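Local coordinates for protein Cry23AA1 (Bacillus thuringiensis, PDB 4RHZ) that probably forms pores in target membranes as an aerolysin-like toxin that pairs with Cry37Aa1 in a binary complex and binds zinc, at residues 74-80 against 129-135. Residues are numbered along the deposited sequence; the frame is centred on the assembly and turned at random.
Sequences TWTETHT and TETHTWS. With ZN (zinc ion), chain C.
W134 sets the pyrrole edge of its indole against the stem of E77: NE1 lies 3.4 Å from E77 CG, with CG near the ring plane, and the carboxylate is turned 71° from the indole. E77 can run past the indole because CG sits between its own backbone N and carbonyl carbon (chi1 71°) and the chain is extended beyond it. On the same face, CG also packs against CB of H132, its cross-strand partner, at 3.8 Å. W75 makes a looser contact, the benzo edge of its indole reaching W134 CD1 through CE3 at 4.2 Å. Further along this face H79, E130 and H132 converge on a zinc ion. H79 NE2 binds it at 2.1 Å, whereas E130 OE1 sits longer, at 2.7 Å. H132 NE2 is also long, at 2.8 Å in one of two conformers, where the zinc lies nearly as close to CD2. In this conformer the two imidazoles meet rim to rim, their planes 29° apart; the E130 carboxylate runs alongside H79. The zinc therefore bridges adjacent strands, 67-90 and 126-142, antiparallel neighbours in the elongated, aerolysin-type β-architecture of the ETX/MTX2 family. Reciprocal backbone bonds at W75–W134, E77–H132 and H79–E130 hold the ligands in register. On the reverse face threonines dominate: T78 and T129 touch through their CG2 methyls, and T80 and T129 share a weak OG1–OG1 hydrogen bond. A firmer hydroxyl pair, T74 OG1 with S135 OG at 2.8 Å, lies at the other end of this row. On the zinc-bearing side, Q223 of strand 211-235 touches both E77 and H79, and Y152 of strand 146-179 meets both tryptophans.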
loop_
_atom_site.group_PDB
_atom_site.type_symbol
_atom_site.label_atom_id
_atom_site.label_comp_id
_atom_site.label_asym_id
_atom_site.label_seq_id
_atom_site.Cartn_x
_atom_site.Cartn_y
_atom_site.Cartn_z
ATOM N N THR A 74 -8.162 6.278 21.064
ATOM C CA THR A 74 -9.093 5.701 20.166
ATOM C C THR A 74 -9.003 6.352 18.783
ATOM O O THR A 74 -8.823 7.556 18.660
ATOM C CB THR A 74 -10.482 5.765 20.784
ATOM O OG1 THR A 74 -11.248 4.696 20.243
ATOM C CG2 THR A 74 -11.169 7.104 20.523
ATOM N N TRP A 75 -9.141 5.546 17.739
ATOM C CA TRP A 75 -9.204 6.119 16.414
ATOM C C TRP A 75 -10.073 5.315 15.431
ATOM O O TRP A 75 -10.028 4.083 15.396
ATOM C CB TRP A 75 -7.796 6.307 15.859
ATOM C CG TRP A 75 -7.757 7.271 14.742
ATOM C CD1 TRP A 75 -7.963 8.628 14.804
ATOM C CD2 TRP A 75 -7.513 6.957 13.365
ATOM N NE1 TRP A 75 -7.855 9.181 13.530
ATOM C CE2 TRP A 75 -7.579 8.170 12.637
ATOM C CE3 TRP A 75 -7.229 5.764 12.678
ATOM C CZ2 TRP A 75 -7.369 8.223 11.246
ATOM C CZ3 TRP A 75 -7.021 5.813 11.287
ATOM C CH2 TRP A 75 -7.089 7.031 10.587
ATOM N N THR A 76 -10.886 6.017 14.663
ATOM C CA THR A 76 -11.755 5.348 13.692
ATOM C C THR A 76 -11.268 5.662 12.276
ATOM O O THR A 76 -11.245 6.808 11.871
ATOM C CB THR A 76 -13.253 5.663 13.885
ATOM O OG1 THR A 76 -13.403 7.069 14.073
ATOM C CG2 THR A 76 -13.795 4.976 15.084
ATOM N N GLU A 77 -10.770 4.638 11.608
ATOM C CA GLU A 77 -10.249 4.756 10.241
ATOM C C GLU A 77 -11.331 4.255 9.288
ATOM O O GLU A 77 -12.073 3.297 9.577
ATOM C CB GLU A 77 -9.006 3.897 10.026
ATOM C CG GLU A 77 -9.272 2.338 9.997
ATOM C CD GLU A 77 -8.153 1.561 9.259
ATOM O OE1 GLU A 77 -7.004 2.098 9.266
ATOM O OE2 GLU A 77 -8.416 0.471 8.677
ATOM N N THR A 78 -11.456 4.939 8.175
ATOM C CA THR A 78 -12.414 4.501 7.179
ATOM C C THR A 78 -11.544 4.004 6.099
ATOM O O THR A 78 -10.647 4.711 5.657
ATOM C CB THR A 78 -13.379 5.608 6.702
ATOM O OG1 THR A 78 -14.339 5.870 7.748
ATOM C CG2 THR A 78 -14.175 5.127 5.443
ATOM N N HIS A 79 -11.764 2.758 5.711
ATOM C CA HIS A 79 -10.948 2.260 4.653
ATOM C C HIS A 79 -11.560 1.302 3.541
ATOM O O HIS A 79 -12.560 0.574 3.775
ATOM C CB HIS A 79 -9.806 1.630 5.306
ATOM C CG HIS A 79 -10.006 0.174 5.465
ATOM N ND1 HIS A 79 -9.796 -0.704 4.426
ATOM C CD2 HIS A 79 -10.368 -0.564 6.530
ATOM C CE1 HIS A 79 -10.034 -1.937 4.840
ATOM N NE2 HIS A 79 -10.401 -1.874 6.110
ATOM N N THR A 80 -10.861 1.273 2.386
ATOM C CA THR A 80 -11.385 0.779 1.096
ATOM C C THR A 80 -10.668 -0.471 0.478
ATOM O O THR A 80 -9.444 -0.594 0.541
ATOM C CB THR A 80 -11.384 1.973 0.097
ATOM O OG1 THR A 80 -12.224 3.008 0.590
ATOM C CG2 THR A 80 -11.963 1.620 -1.254
ATOM N N THR A 129 -16.137 0.036 1.347
ATOM C CA THR A 129 -15.601 1.029 2.267
ATOM C C THR A 129 -16.243 0.762 3.624
ATOM O O THR A 129 -17.468 0.779 3.755
ATOM C CB THR A 129 -16.007 2.448 1.850
ATOM O OG1 THR A 129 -15.639 2.661 0.499
ATOM C CG2 THR A 129 -15.269 3.522 2.641
ATOM N N GLU A 130 -15.403 0.510 4.618
ATOM C CA GLU A 130 -15.839 0.238 5.993
ATOM C C GLU A 130 -15.000 0.978 7.026
ATOM O O GLU A 130 -13.885 1.412 6.753
ATOM C CB GLU A 130 -15.786 -1.236 6.294
ATOM C CG GLU A 130 -14.490 -1.877 5.935
ATOM C CD GLU A 130 -14.555 -3.413 5.860
ATOM O OE1 GLU A 130 -13.464 -3.996 5.821
ATOM O OE2 GLU A 130 -15.670 -4.037 5.828
ATOM N N THR A 131 -15.559 1.159 8.219
ATOM C CA THR A 131 -14.808 1.832 9.265
ATOM C C THR A 131 -14.281 0.839 10.271
ATOM O O THR A 131 -14.850 -0.246 10.488
ATOM C CB THR A 131 -15.624 2.805 10.020
ATOM O OG1 THR A 131 -16.704 2.063 10.590
ATOM C CG2 THR A 131 -16.095 3.933 9.095
ATOM N N HIS A 132 -13.139 1.200 10.840
ATOM C CA HIS A 132 -12.579 0.400 11.892
ATOM C C HIS A 132 -12.197 1.323 13.054
ATOM O O HIS A 132 -11.788 2.474 12.866
ATOM C CB HIS A 132 -11.448 -0.495 11.373
ATOM C CG HIS A 132 -11.935 -1.768 10.740
ATOM N ND1 HIS A 132 -12.884 -2.582 11.331
ATOM C CD2 HIS A 132 -11.626 -2.357 9.561
ATOM C CE1 HIS A 132 -13.123 -3.622 10.552
ATOM N NE2 HIS A 132 -12.366 -3.512 9.478
ATOM N N THR A 133 -12.441 0.842 14.261
ATOM C CA THR A 133 -12.168 1.640 15.453
ATOM C C THR A 133 -10.989 0.963 16.104
ATOM O O THR A 133 -11.107 -0.184 16.555
ATOM C CB THR A 133 -13.383 1.696 16.410
ATOM O OG1 THR A 133 -14.436 2.408 15.751
ATOM C CG2 THR A 133 -13.022 2.465 17.727
ATOM N N TRP A 134 -9.842 1.633 16.042
ATOM C CA TRP A 134 -8.641 1.226 16.787
ATOM C C TRP A 134 -8.801 1.746 18.237
ATOM O O TRP A 134 -9.267 2.837 18.449
ATOM C CB TRP A 134 -7.374 1.817 16.131
ATOM C CG TRP A 134 -7.155 1.317 14.726
ATOM C CD1 TRP A 134 -7.824 1.723 13.615
ATOM C CD2 TRP A 134 -6.221 0.312 14.289
ATOM N NE1 TRP A 134 -7.381 1.021 12.511
ATOM C CE2 TRP A 134 -6.393 0.158 12.893
ATOM C CE3 TRP A 134 -5.290 -0.482 14.940
ATOM C CZ2 TRP A 134 -5.670 -0.774 12.131
ATOM C CZ3 TRP A 134 -4.557 -1.393 14.201
ATOM C CH2 TRP A 134 -4.765 -1.538 12.794
ATOM N N SER A 135 -8.492 0.921 19.221
ATOM C CA SER A 135 -8.457 1.385 20.604
ATOM C C SER A 135 -7.287 0.736 21.346
ATOM O O SER A 135 -7.083 -0.463 21.283
ATOM C CB SER A 135 -9.816 1.137 21.290
ATOM O OG SER A 135 -10.828 1.928 20.662
HETATM ZN ZN ZN C . -11.081 -3.608 7.000
#